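PDB 4N91: TRAP dicarboxylate transporter, DctP subunit, which binds alpha- and beta-D-glucuronate in its ligand pocket and probably hands this sugar acid to the membrane components of a TRAP transporter. Local coordinates for residues D62-Q67 with G253-D258; L114-E119 with K330-Y335; T147-G152 with E271-E276; M218-N223 with E286-M291. One frame throughout, in Å; residues are numbered along the deposited sequence.

Contact 1 (D62-Q67 with G253-D258)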
loop_
_atom_site.group_PDB
_atom_site.type_symbol
_atom_site.label_atom_id
_atom_site.label_comp_id
_atom_site.label_asym_id
_atom_site.label_seq_id
_atom_site.Cartn_x
_atom_site.Cartn_y
_atom_site.Cartn_z
ATOM N N ASP A 62 -14.342 -15.867 -23.853
ATOM C CA ASP A 62 -15.713 -16.244 -24.173
ATOM C C ASP A 62 -16.559 -16.331 -22.900
ATOM O O ASP A 62 -17.786 -16.276 -22.963
ATOM C CB ASP A 62 -15.757 -17.593 -24.902
ATOM C CG ASP A 62 -15.243 -17.510 -26.328
ATOM O OD1 ASP A 62 -15.208 -16.393 -26.890
ATOM O OD2 ASP A 62 -14.882 -18.566 -26.894
ATOM N N LYS A 63 -15.899 -16.470 -21.749
ATOM C CA LYS A 63 -16.584 -16.809 -20.504
ATOM C C LYS A 63 -16.596 -15.688 -19.472
ATOM O O LYS A 63 -17.551 -15.553 -18.706
ATOM C CB LYS A 63 -15.918 -18.029 -19.880
ATOM C CG LYS A 63 -16.686 -18.629 -18.728
ATOM C CD LYS A 63 -16.089 -19.971 -18.322
ATOM C CE LYS A 63 -16.846 -20.598 -17.161
ATOM N NZ LYS A 63 -16.237 -21.900 -16.761
ATOM N N TYR A 64 -15.523 -14.909 -19.420
ATOM C CA TYR A 64 -15.426 -13.852 -18.431
ATOM C C TYR A 64 -15.170 -12.507 -19.083
ATOM O O TYR A 64 -14.369 -12.390 -20.009
ATOM C CB TYR A 64 -14.307 -14.143 -17.424
ATOM C CG TYR A 64 -14.481 -15.414 -16.620
ATOM C CD1 TYR A 64 -15.295 -15.449 -15.497
ATOM C CD2 TYR A 64 -13.823 -16.578 -16.982
ATOM C CE1 TYR A 64 -15.450 -16.614 -14.757
ATOM C CE2 TYR A 64 -13.972 -17.741 -16.255
ATOM C CZ TYR A 64 -14.788 -17.757 -15.146
ATOM O OH TYR A 64 -14.930 -18.920 -14.423
ATOM N N ASP A 65 -15.868 -11.493 -18.590
ATOM C CA ASP A 65 -15.574 -10.121 -18.944
ATOM C C ASP A 65 -15.012 -9.457 -17.695
ATOM O O ASP A 65 -15.733 -9.242 -16.732
ATOM C CB ASP A 65 -16.835 -9.402 -19.404
ATOM C CG ASP A 65 -16.597 -7.931 -19.684
ATOM O OD1 ASP A 65 -15.424 -7.514 -19.791
ATOM O OD2 ASP A 65 -17.585 -7.186 -19.809
ATOM N N ILE A 66 -13.714 -9.178 -17.697
ATOM C CA ILE A 66 -13.093 -8.506 -16.551
ATOM C C ILE A 66 -13.221 -6.996 -16.718
ATOM O O ILE A 66 -12.807 -6.442 -17.733
ATOM C CB ILE A 66 -11.624 -8.950 -16.395
ATOM C CG1 ILE A 66 -11.590 -10.393 -15.876
ATOM C CG2 ILE A 66 -10.869 -8.029 -15.465
ATOM C CD1 ILE A 66 -10.236 -11.035 -15.910
ATOM N N GLN A 67 -13.831 -6.330 -15.736
ATOM C CA GLN A 67 -14.004 -4.886 -15.797
ATOM C C GLN A 67 -13.231 -4.189 -14.691
ATOM O O GLN A 67 -13.430 -4.488 -13.522
ATOM C CB GLN A 67 -15.482 -4.547 -15.701
ATOM C CG GLN A 67 -16.267 -5.102 -16.862
ATOM C CD GLN A 67 -17.752 -4.849 -16.744
ATOM O OE1 GLN A 67 -18.230 -4.307 -15.744
ATOM N NE2 GLN A 67 -18.501 -5.265 -17.768
ATOM N N GLY A 253 -14.890 -20.866 -5.676
ATOM C CA GLY A 253 -15.950 -21.367 -6.529
ATOM C C GLY A 253 -15.537 -21.594 -7.969
ATOM O O GLY A 253 -16.226 -22.289 -8.712
ATOM N N LEU A 254 -14.419 -21.013 -8.391
ATOM C CA LEU A 254 -13.970 -21.198 -9.765
ATOM C C LEU A 254 -13.654 -22.664 -10.073
ATOM O O LEU A 254 -13.029 -23.361 -9.266
ATOM C CB LEU A 254 -12.728 -20.365 -10.057
ATOM C CG LEU A 254 -12.913 -18.854 -9.964
ATOM C CD1 LEU A 254 -11.575 -18.193 -10.169
ATOM C CD2 LEU A 254 -13.898 -18.361 -11.003
ATOM N N PRO A 255 -14.062 -23.128 -11.252
ATOM C CA PRO A 255 -13.605 -24.447 -11.706
ATOM C C PRO A 255 -12.083 -24.508 -11.754
ATOM O O PRO A 255 -11.446 -23.462 -11.948
ATOM C CB PRO A 255 -14.165 -24.538 -13.126
ATOM C CG PRO A 255 -15.312 -23.633 -13.145
ATOM C CD PRO A 255 -14.945 -22.485 -12.237
ATOM N N GLU A 256 -11.517 -25.706 -11.623
ATOM C CA GLU A 256 -10.073 -25.889 -11.516
ATOM C C GLU A 256 -9.309 -25.148 -12.600
ATOM O O GLU A 256 -8.321 -24.471 -12.320
ATOM C CB GLU A 256 -9.704 -27.381 -11.610
ATOM C CG GLU A 256 -8.186 -27.630 -11.608
ATOM C CD GLU A 256 -7.799 -29.057 -11.993
ATOM O OE1 GLU A 256 -8.680 -29.837 -12.418
ATOM O OE2 GLU A 256 -6.598 -29.396 -11.878
ATOM N N GLU A 257 -9.757 -25.305 -13.841
ATOM C CA GLU A 257 -9.008 -24.802 -14.977
ATOM C C GLU A 257 -9.095 -23.293 -15.023
ATOM O O GLU A 257 -8.131 -22.625 -15.386
ATOM C CB GLU A 257 -9.518 -25.404 -16.280
ATOM C CG GLU A 257 -8.954 -26.793 -16.551
ATOM C CD GLU A 257 -7.441 -26.775 -16.770
ATOM O OE1 GLU A 257 -6.983 -26.090 -17.715
ATOM O OE2 GLU A 257 -6.712 -27.434 -15.993
ATOM N N ASP A 258 -10.251 -22.759 -14.649
ATOM C CA ASP A 258 -10.418 -21.314 -14.592
ATOM C C ASP A 258 -9.548 -20.705 -13.491
ATOM O O ASP A 258 -8.922 -19.659 -13.685
ATOM C CB ASP A 258 -11.875 -20.953 -14.350
ATOM C CG ASP A 258 -12.768 -21.350 -15.497
ATOM O OD1 ASP A 258 -12.295 -22.080 -16.385
ATOM O OD2 ASP A 258 -13.943 -20.933 -15.509
#
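Lys63 and Asp258 have the closest backbones here, yet their CA atoms stand 9.7 Å apart, so the beginning of the strand 64-69, with Lys63 just ahead of it, and the first turn of the helix 256-290 meet through side chains, two of them long. Lys63 reaches across with its CG anti to the backbone N (chi1 -169°) and the rest of the chain extended, which carries NZ to 2.8 Å from Asp258 OD2 in a salt bridge. That oxygen is met on its syn side, close to the carboxylate plane. The phenol of Tyr64 comes to the same atom: its OH donates a very short bond of 2.5 Å to Asp258 OD2, the carboxylate lying at the edge of the ring and turned 82° from it. One oxygen thus takes both donors, and each would be expected to stabilise its negative charge. Pro255 is the N-cap of the helix, which places Asp258 in the first turn, where the partial positive charge of the helix start would be expected to favour an acidic side chain. The strand is an outermost one of the five-stranded sheet, bonded through its backbone to the strand 31-36. An asparagine in place of Asp258 would probably leave the ammonium of Lys63 without its countercharge. Leu254 CD2 lies 3.6 Å from Tyr64 OH, an apolar flank beside the buried phenol, and Phe262 meets the Tyr64 ring edge-to-face.

Contact 2 (L114-E119 with K330-Y335)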
loop_
_atom_site.group_PDB
_atom_site.type_symbol
_atom_site.label_atom_id
_atom_site.label_comp_id
_atom_site.label_asym_id
_atom_site.label_seq_id
_atom_site.Cartn_x
_atom_site.Cartn_y
_atom_site.Cartn_z
ATOM N N LEU A 114 10.910 -1.643 9.171
ATOM C CA LEU A 114 10.898 -3.088 9.266
ATOM C C LEU A 114 11.899 -3.678 8.300
ATOM O O LEU A 114 12.649 -4.591 8.658
ATOM C CB LEU A 114 9.494 -3.618 8.967
ATOM C CG LEU A 114 9.372 -5.127 8.858
ATOM C CD1 LEU A 114 9.701 -5.760 10.207
ATOM C CD2 LEU A 114 7.970 -5.486 8.391
ATOM N N PHE A 115 11.940 -3.158 7.077
ATOM C CA PHE A 115 12.818 -3.742 6.062
ATOM C C PHE A 115 14.123 -2.980 5.879
ATOM O O PHE A 115 14.145 -1.743 5.841
ATOM C CB PHE A 115 12.089 -3.806 4.729
ATOM C CG PHE A 115 10.806 -4.582 4.785
ATOM C CD1 PHE A 115 10.835 -5.960 4.954
ATOM C CD2 PHE A 115 9.597 -3.947 4.652
ATOM C CE1 PHE A 115 9.655 -6.682 5.005
ATOM C CE2 PHE A 115 8.415 -4.657 4.693
ATOM C CZ PHE A 115 8.451 -6.038 4.874
ATOM N N ALA A 116 15.217 -3.716 5.754
ATOM C CA ALA A 116 16.523 -3.069 5.665
ATOM C C ALA A 116 16.727 -2.419 4.305
ATOM O O ALA A 116 17.489 -1.455 4.185
ATOM C CB ALA A 116 17.627 -4.080 5.937
ATOM N N SER A 117 16.067 -2.955 3.284
ATOM C CA SER A 117 16.318 -2.543 1.898
ATOM C C SER A 117 15.114 -2.913 1.068
ATOM O O SER A 117 14.310 -3.754 1.487
ATOM C CB SER A 117 17.548 -3.262 1.332
ATOM O OG SER A 117 17.304 -4.651 1.139
ATOM N N SER A 118 14.996 -2.321 -0.119
ATOM C CA SER A 118 13.889 -2.672 -0.998
ATOM C C SER A 118 14.054 -4.114 -1.455
ATOM O O SER A 118 13.068 -4.835 -1.638
ATOM C CB SER A 118 13.757 -1.684 -2.180
ATOM O OG SER A 118 14.825 -1.809 -3.094
ATOM N N GLU A 119 15.298 -4.577 -1.583
ATOM C CA GLU A 119 15.507 -5.967 -1.974
ATOM C C GLU A 119 15.009 -6.916 -0.881
ATOM O O GLU A 119 14.392 -7.943 -1.179
ATOM C CB GLU A 119 16.987 -6.263 -2.280
ATOM C CG GLU A 119 17.653 -5.246 -3.177
ATOM C CD GLU A 119 18.243 -4.086 -2.377
ATOM O OE1 GLU A 119 19.200 -4.331 -1.597
ATOM O OE2 GLU A 119 17.751 -2.951 -2.505
ATOM N N LYS A 330 15.839 -12.499 8.700
ATOM C CA LYS A 330 16.801 -13.269 7.932
ATOM C C LYS A 330 16.988 -12.623 6.563
ATOM O O LYS A 330 18.103 -12.533 6.047
ATOM C CB LYS A 330 16.368 -14.733 7.807
ATOM C CG LYS A 330 16.551 -15.525 9.096
ATOM C CD LYS A 330 16.047 -16.956 8.971
ATOM C CE LYS A 330 16.833 -17.746 7.933
ATOM N NZ LYS A 330 16.476 -19.197 7.955
ATOM N N TYR A 331 15.897 -12.162 5.972
ATOM C CA TYR A 331 16.001 -11.485 4.696
ATOM C C TYR A 331 16.731 -10.156 4.846
ATOM O O TYR A 331 17.465 -9.747 3.946
ATOM C CB TYR A 331 14.637 -11.276 4.063
ATOM C CG TYR A 331 14.137 -12.498 3.347
ATOM C CD1 TYR A 331 14.720 -12.906 2.153
ATOM C CD2 TYR A 331 13.080 -13.240 3.855
ATOM C CE1 TYR A 331 14.260 -14.009 1.486
ATOM C CE2 TYR A 331 12.615 -14.340 3.196
ATOM C CZ TYR A 331 13.211 -14.721 2.007
ATOM O OH TYR A 331 12.750 -15.831 1.350
ATOM N N ASN A 332 16.537 -9.476 5.974
ATOM C CA ASN A 332 17.247 -8.215 6.201
ATOM C C ASN A 332 18.749 -8.468 6.234
ATOM O O ASN A 332 19.539 -7.662 5.748
ATOM C CB ASN A 332 16.797 -7.538 7.499
ATOM C CG ASN A 332 15.476 -6.802 7.350
ATOM O OD1 ASN A 332 15.065 -6.442 6.245
ATOM N ND2 ASN A 332 14.791 -6.582 8.474
ATOM N N GLU A 333 19.130 -9.601 6.811
ATOM C CA GLU A 333 20.548 -9.972 6.898
ATOM C C GLU A 333 21.143 -10.342 5.539
ATOM O O GLU A 333 22.291 -10.013 5.237
ATOM C CB GLU A 333 20.711 -11.145 7.868
ATOM C CG GLU A 333 20.457 -10.767 9.314
ATOM C CD GLU A 333 20.094 -11.965 10.180
ATOM O OE1 GLU A 333 20.574 -13.083 9.886
ATOM O OE2 GLU A 333 19.325 -11.784 11.152
ATOM N N GLU A 334 20.357 -11.039 4.732
ATOM C CA GLU A 334 20.773 -11.462 3.400
ATOM C C GLU A 334 20.822 -10.285 2.420
ATOM O O GLU A 334 21.655 -10.259 1.512
ATOM C CB GLU A 334 19.816 -12.542 2.894
ATOM C CG GLU A 334 20.163 -13.113 1.527
ATOM C CD GLU A 334 19.304 -14.317 1.154
ATOM O OE1 GLU A 334 18.424 -14.703 1.962
ATOM O OE2 GLU A 334 19.518 -14.872 0.050
ATOM N N TYR A 335 19.935 -9.309 2.598
ATOM C CA TYR A 335 19.882 -8.149 1.699
ATOM C C TYR A 335 19.907 -6.850 2.486
ATOM O O TYR A 335 18.900 -6.148 2.585
ATOM C CB TYR A 335 18.622 -8.204 0.840
ATOM C CG TYR A 335 18.510 -9.465 0.024
ATOM C CD1 TYR A 335 19.195 -9.603 -1.177
ATOM C CD2 TYR A 335 17.741 -10.531 0.464
ATOM C CE1 TYR A 335 19.102 -10.763 -1.919
ATOM C CE2 TYR A 335 17.638 -11.687 -0.272
ATOM C CZ TYR A 335 18.324 -11.799 -1.467
ATOM O OH TYR A 335 18.208 -12.956 -2.200
#
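Ala116 and Asn332 bring their CA atoms within 5.2 Å, and Glu119 and Tyr335 theirs within 6.1 Å, so the loop leading into the helix 118-125 runs close against the last turn of the helix 322-334. The small methyl of Ala116 permits this approach and packs beside the Asn332 amide. That amide bonds to the loop backbone at two points: Asn332 ND2 donates to Leu114 O at 2.9 Å, in the carbonyl plane, while Ala116 N donates to Asn332 OD1 at 2.8 Å from well above the plane of the amide carbonyl. Asparagine suits the place because it offers a donor and an acceptor together; a leucine here would probably leave both Leu114 O and Ala116 N without these partners. Further along, Ser117 OG, turned between its backbone N and carbonyl carbon (chi1 69°), donates to Tyr335 O at 2.6 Å. As the N-cap it also accepts from Ala120 N, so one hydroxyl starts a helix and ties it to the end of another. The CB atoms of Glu119 and Tyr335 touch at 4.0 Å. Around this junction His123 of the helix 118-125 stacks on the Tyr335 ring, and Ile328 of the helix 322-334 packs against Leu114 and Phe115.

Contact 3 (T147-G152 with E271-E276); sequences TWLDAG and EVQRKE
Gln273 swings its CG anti to the backbone N (chi1 -166°) and then bends at chi2 (-86°), which lays its amide alongside the backbone of Asp150; Arg274, the next residue of the helix, bends at chi3 instead (68°) and turns its guanidinium toward Trp148. The glutamine amide pairs with a single residue. Gln273 NE2 donates to Asp150 O at 2.8 Å, on a lone pair and nearly in the amide plane, while Asp150 N donates to Gln273 OE1 at 2.9 Å from somewhat above the carbonyl plane. A side-chain amide suits the spot because it can answer both backbone groups where the strand 143-149 has run out. Leu149 CB lies 3.6 Å from Gln273 CD, an apolar neighbour to these buried bonds. Trp148 CZ2 sits over the centre of one face of the Arg274 guanidinium, 3.5 Å from Arg274 CZ, with the two planes inclined to each other. Asp126 OD1 forms a salt bridge with Arg274 NH1 and accepts a hydrogen bond from Trp148 NE1, and Asn270 OD1 also accepts from Arg274 NH1. Asp150 OD1 closes an Asx turn onto Gly152 N, and Asp150 OD2 is joined to Arg274 O through a water. Ala151 lines the glucuronate pocket; the contact thus joins the long helix to the strand end that leads into the ligand site of this periplasmic-binding-protein fold.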
loop_
_atom_site.group_PDB
_atom_site.type_symbol
_atom_site.label_atom_id
_atom_site.label_comp_id
_atom_site.label_asym_id
_atom_site.label_seq_id
_atom_site.Cartn_x
_atom_site.Cartn_y
_atom_site.Cartn_z
ATOM N N THR A 147 -2.021 -11.586 -4.320
ATOM C CA THR A 147 -0.685 -11.097 -4.647
ATOM C C THR A 147 -0.500 -9.724 -4.015
ATOM O O THR A 147 -1.411 -9.218 -3.356
ATOM C CB THR A 147 -0.403 -11.080 -6.182
ATOM O OG1 THR A 147 0.998 -10.867 -6.415
ATOM C CG2 THR A 147 -1.195 -10.027 -6.879
ATOM N N TRP A 148 0.689 -9.164 -4.198
ATOM C CA TRP A 148 1.013 -7.830 -3.716
ATOM C C TRP A 148 1.460 -6.954 -4.890
ATOM O O TRP A 148 1.777 -7.436 -5.984
ATOM C CB TRP A 148 2.107 -7.907 -2.655
ATOM C CG TRP A 148 3.459 -8.331 -3.213
ATOM C CD1 TRP A 148 3.864 -9.607 -3.549
ATOM C CD2 TRP A 148 4.579 -7.482 -3.482
ATOM N NE1 TRP A 148 5.161 -9.587 -4.018
ATOM C CE2 TRP A 148 5.624 -8.298 -3.975
ATOM C CE3 TRP A 148 4.804 -6.110 -3.336
ATOM C CZ2 TRP A 148 6.858 -7.782 -4.344
ATOM C CZ3 TRP A 148 6.036 -5.602 -3.696
ATOM C CH2 TRP A 148 7.050 -6.441 -4.197
ATOM N N LEU A 149 1.463 -5.652 -4.647
ATOM C CA LEU A 149 1.908 -4.679 -5.622
ATOM C C LEU A 149 2.835 -3.718 -4.913
ATOM O O LEU A 149 2.632 -3.425 -3.731
ATOM C CB LEU A 149 0.722 -3.914 -6.223
ATOM C CG LEU A 149 -0.413 -4.792 -6.797
ATOM C CD1 LEU A 149 -1.601 -3.943 -7.092
ATOM C CD2 LEU A 149 0.004 -5.593 -8.010
ATOM N N ASP A 150 3.822 -3.201 -5.635
ATOM C CA ASP A 150 4.826 -2.312 -5.070
ATOM C C ASP A 150 4.248 -0.895 -4.938
ATOM O O ASP A 150 3.651 -0.361 -5.878
ATOM C CB ASP A 150 6.025 -2.269 -6.017
ATOM C CG ASP A 150 7.310 -1.804 -5.357
ATOM O OD1 ASP A 150 7.293 -1.227 -4.250
ATOM O OD2 ASP A 150 8.383 -2.034 -5.981
ATOM N N ALA A 151 4.411 -0.309 -3.760
ATOM C CA ALA A 151 4.060 1.091 -3.520
ATOM C C ALA A 151 5.258 1.840 -2.925
ATOM O O ALA A 151 5.097 2.853 -2.242
ATOM C CB ALA A 151 2.850 1.187 -2.619
ATOM N N GLY A 152 6.474 1.365 -3.194
ATOM C CA GLY A 152 7.665 2.080 -2.752
ATOM C C GLY A 152 7.729 2.256 -1.252
ATOM O O GLY A 152 7.252 1.406 -0.508
ATOM N N GLU A 271 3.890 -8.932 -11.766
ATOM C CA GLU A 271 5.077 -8.667 -12.579
ATOM C C GLU A 271 4.994 -7.361 -13.358
ATOM O O GLU A 271 5.950 -6.583 -13.373
ATOM C CB GLU A 271 5.314 -9.825 -13.538
ATOM C CG GLU A 271 5.716 -11.107 -12.792
ATOM C CD GLU A 271 5.550 -12.350 -13.609
ATOM O OE1 GLU A 271 4.866 -12.306 -14.650
ATOM O OE2 GLU A 271 6.147 -13.395 -13.234
ATOM N N VAL A 272 3.853 -7.111 -13.982
ATOM C CA VAL A 272 3.694 -5.917 -14.808
ATOM C C VAL A 272 3.625 -4.679 -13.942
ATOM O O VAL A 272 4.295 -3.691 -14.224
ATOM C CB VAL A 272 2.448 -6.018 -15.710
ATOM C CG1 VAL A 272 2.177 -4.703 -16.398
ATOM C CG2 VAL A 272 2.647 -7.132 -16.741
ATOM N N GLN A 273 2.878 -4.740 -12.843
ATOM C CA GLN A 273 2.841 -3.616 -11.910
ATOM C C GLN A 273 4.213 -3.250 -11.363
ATOM O O GLN A 273 4.565 -2.075 -11.305
ATOM C CB GLN A 273 1.892 -3.909 -10.758
ATOM C CG GLN A 273 1.545 -2.680 -9.960
ATOM C CD GLN A 273 2.513 -2.347 -8.861
ATOM O OE1 GLN A 273 3.414 -3.127 -8.528
ATOM N NE2 GLN A 273 2.305 -1.171 -8.248
ATOM N N ARG A 274 5.001 -4.253 -10.994
ATOM C CA ARG A 274 6.323 -3.982 -10.442
ATOM C C ARG A 274 7.270 -3.375 -11.482
ATOM O O ARG A 274 8.033 -2.451 -11.169
ATOM C CB ARG A 274 6.903 -5.253 -9.824
ATOM C CG ARG A 274 6.249 -5.605 -8.535
ATOM C CD ARG A 274 6.493 -7.042 -8.144
ATOM N NE ARG A 274 7.896 -7.278 -7.811
ATOM C CZ ARG A 274 8.360 -8.449 -7.385
ATOM N NH1 ARG A 274 7.557 -9.502 -7.279
ATOM N NH2 ARG A 274 9.627 -8.560 -7.060
ATOM N N LYS A 275 7.208 -3.855 -12.720
ATOM C CA LYS A 275 8.032 -3.279 -13.788
ATOM C C LYS A 275 7.630 -1.839 -14.045
ATOM O O LYS A 275 8.474 -0.933 -14.202
ATOM C CB LYS A 275 7.868 -4.097 -15.059
ATOM C CG LYS A 275 8.599 -3.582 -16.305
ATOM C CD LYS A 275 7.725 -2.623 -17.116
ATOM C CE LYS A 275 8.220 -2.434 -18.533
ATOM N NZ LYS A 275 7.395 -1.439 -19.267
ATOM N N GLU A 276 6.325 -1.605 -14.072
ATOM C CA GLU A 276 5.833 -0.254 -14.360
ATOM C C GLU A 276 6.101 0.681 -13.200
ATOM O O GLU A 276 6.304 1.881 -13.401
ATOM C CB GLU A 276 4.341 -0.296 -14.710
ATOM C CG GLU A 276 4.040 -1.036 -15.994
ATOM C CD GLU A 276 4.562 -0.359 -17.251
ATOM O OE1 GLU A 276 5.060 0.790 -17.202
ATOM O OE2 GLU A 276 4.459 -0.980 -18.321
HETATM O O HOH W 1 9.062 -2.909 -8.446
#

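Contact 4 (M218-N223 with E286-M291); sequences MSLTDN and EKASEM
Thr221 presents its methyl, not its hydroxyl, to the end of the long helix: with OG1 between the backbone N and the carbonyl carbon (chi1 55°), CG2 is left anti to the carbonyl carbon and enters among Lys287, Ala288 and Met291. It lies 3.6 Å from Lys287 CG, and the two side chains run antiparallel alongside one another, so the lysine contributes the apolar base of its chain. The same Thr221 CG2 is 3.6 Å from Ala288 N and 3.9 Å from Met291 SE, the residue being present as selenomethionine. Threonine fits here because its methyl branch is short enough to pack against Lys287, Ala288 and Met291 while the hydroxyl points elsewhere. Ala288 suits its own place by being small: the CA atoms of Thr221 and Ala288 come within 6.1 Å. The segment 218-221 is a weakly bonded helical turn that follows the pocket residues Asn215 and Asn216, and it packs on the helix 256-290, the long helix that is a hallmark of TRAP solute-binding proteins. Leu220 meets the same small side chain from a different direction, its CD1 4.0 Å from Ala288 CB, and also packs on Tyr157 of the strand 154-158. Met291 bends at chi3 (64°), which brings its CE to 3.7 Å from Leu220 O, a van der Waals touch on the backbone. One turn earlier in the helix, Ala284 also touches Thr221, while Phe295 touches Ala288 from the strand 294-296.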
loop_
_atom_site.group_PDB
_atom_site.type_symbol
_atom_site.label_atom_id
_atom_site.label_comp_id
_atom_site.label_asym_id
_atom_site.label_seq_id
_atom_site.Cartn_x
_atom_site.Cartn_y
_atom_site.Cartn_z
HETATM N N MSE A 218 4.719 9.155 -6.037
HETATM C CA MSE A 218 3.645 9.204 -7.019
HETATM C C MSE A 218 2.465 10.035 -6.525
HETATM O O MSE A 218 1.708 10.593 -7.316
HETATM C CB MSE A 218 3.217 7.789 -7.416
HETATM C CG MSE A 218 4.101 7.157 -8.458
HETATM SE SE MSE A 218 3.650 7.941 -10.140
HETATM C CE MSE A 218 2.250 6.809 -10.877
ATOM N N SER A 219 2.309 10.142 -5.211
ATOM C CA SER A 219 1.276 11.001 -4.641
ATOM C C SER A 219 1.479 12.441 -5.051
ATOM O O SER A 219 0.512 13.184 -5.166
ATOM C CB SER A 219 1.286 10.945 -3.105
ATOM O OG SER A 219 0.659 9.748 -2.645
ATOM N N LEU A 220 2.731 12.864 -5.185
ATOM C CA LEU A 220 3.022 14.256 -5.466
ATOM C C LEU A 220 2.550 14.652 -6.859
ATOM O O LEU A 220 2.138 15.776 -7.080
ATOM C CB LEU A 220 4.527 14.519 -5.406
ATOM C CG LEU A 220 5.202 14.294 -4.053
ATOM C CD1 LEU A 220 6.714 14.389 -4.173
ATOM C CD2 LEU A 220 4.675 15.311 -3.052
ATOM N N THR A 221 2.654 13.709 -7.788
ATOM C CA THR A 221 2.501 14.015 -9.210
ATOM C C THR A 221 1.171 13.472 -9.710
ATOM O O THR A 221 0.297 14.246 -10.107
ATOM C CB THR A 221 3.706 13.480 -10.015
ATOM O OG1 THR A 221 3.870 12.071 -9.756
ATOM C CG2 THR A 221 4.979 14.229 -9.635
ATOM N N ASP A 222 0.985 12.157 -9.613
ATOM C CA ASP A 222 -0.214 11.527 -10.120
ATOM C C ASP A 222 -1.460 12.044 -9.401
ATOM O O ASP A 222 -2.538 12.192 -10.002
ATOM C CB ASP A 222 -0.101 10.006 -9.983
ATOM C CG ASP A 222 -0.862 9.276 -11.061
ATOM O OD1 ASP A 222 -0.832 9.737 -12.231
ATOM O OD2 ASP A 222 -1.497 8.258 -10.741
ATOM N N ASN A 223 -1.326 12.332 -8.101
ATOM C CA ASN A 223 -2.450 12.781 -7.292
ATOM C C ASN A 223 -2.379 14.265 -6.956
ATOM O O ASN A 223 -3.248 14.783 -6.272
ATOM C CB ASN A 223 -2.565 11.941 -6.029
ATOM C CG ASN A 223 -2.519 10.460 -6.342
ATOM O OD1 ASN A 223 -1.450 9.845 -6.339
ATOM N ND2 ASN A 223 -3.661 9.909 -6.738
ATOM N N GLU A 286 11.188 13.115 -11.198
ATOM C CA GLU A 286 11.593 14.170 -12.118
ATOM C C GLU A 286 10.496 15.229 -12.253
ATOM O O GLU A 286 10.761 16.443 -12.205
ATOM C CB GLU A 286 11.949 13.564 -13.477
ATOM C CG GLU A 286 11.976 14.570 -14.635
ATOM C CD GLU A 286 13.062 15.617 -14.483
ATOM O OE1 GLU A 286 13.963 15.422 -13.637
ATOM O OE2 GLU A 286 13.015 16.639 -15.210
ATOM N N LYS A 287 9.261 14.778 -12.417
ATOM C CA LYS A 287 8.134 15.678 -12.559
ATOM C C LYS A 287 7.935 16.500 -11.270
ATOM O O LYS A 287 7.665 17.702 -11.326
ATOM C CB LYS A 287 6.880 14.889 -12.929
ATOM C CG LYS A 287 5.581 15.677 -12.883
ATOM C CD LYS A 287 5.344 16.517 -14.130
ATOM C CE LYS A 287 4.115 17.419 -13.958
ATOM N NZ LYS A 287 2.969 16.718 -13.291
ATOM N N ALA A 288 8.104 15.861 -10.113
ATOM C CA ALA A 288 8.025 16.586 -8.835
ATOM C C ALA A 288 9.073 17.702 -8.773
ATOM O O ALA A 288 8.780 18.840 -8.392
ATOM C CB ALA A 288 8.196 15.627 -7.668
ATOM N N SER A 289 10.298 17.390 -9.174
ATOM C CA SER A 289 11.333 18.414 -9.226
ATOM C C SER A 289 10.894 19.578 -10.112
ATOM O O SER A 289 11.026 20.741 -9.744
ATOM C CB SER A 289 12.636 17.820 -9.737
ATOM O OG SER A 289 13.209 16.978 -8.757
ATOM N N GLU A 290 10.330 19.263 -11.271
ATOM C CA GLU A 290 9.918 20.287 -12.207
ATOM C C GLU A 290 8.768 21.129 -11.656
ATOM O O GLU A 290 8.656 22.305 -11.994
ATOM C CB GLU A 290 9.516 19.656 -13.542
ATOM C CG GLU A 290 10.660 18.984 -14.270
ATOM C CD GLU A 290 10.201 18.265 -15.533
ATOM O OE1 GLU A 290 8.981 18.047 -15.695
ATOM O OE2 GLU A 290 11.060 17.914 -16.361
HETATM N N MSE A 291 7.943 20.531 -10.795
HETATM C CA MSE A 291 6.824 21.201 -10.142
HETATM C C MSE A 291 7.290 22.101 -8.989
HETATM O O MSE A 291 6.490 22.821 -8.399
HETATM C CB MSE A 291 5.850 20.172 -9.558
HETATM C CG MSE A 291 5.000 19.454 -10.545
HETATM SE SE MSE A 291 4.073 18.024 -9.570
HETATM C CE MSE A 291 3.020 19.125 -8.402
#

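In the fold
Contacts 1, 3 and 4 all use the helix 256-290, near its start, middle and end, whereas contact 2 joins two other helices. Contact 3 is the buried one, four of its five touching residues lying in the interior, and it lies nearest the glucuronate; the others are partly buried. Contacts 1 and 3 reach the same five-stranded sheet at its two outermost strands, with centres about 23 Å apart. Chemistry follows place: charge pairing on a carboxylate at the far tip in contact 1, amide-to-backbone bonds in contacts 2 and 3, and apolar packing in contact 4. Contacts 2 and 3 lie close, nearest atoms about 7 Å apart, and the helix 118-125 borders both.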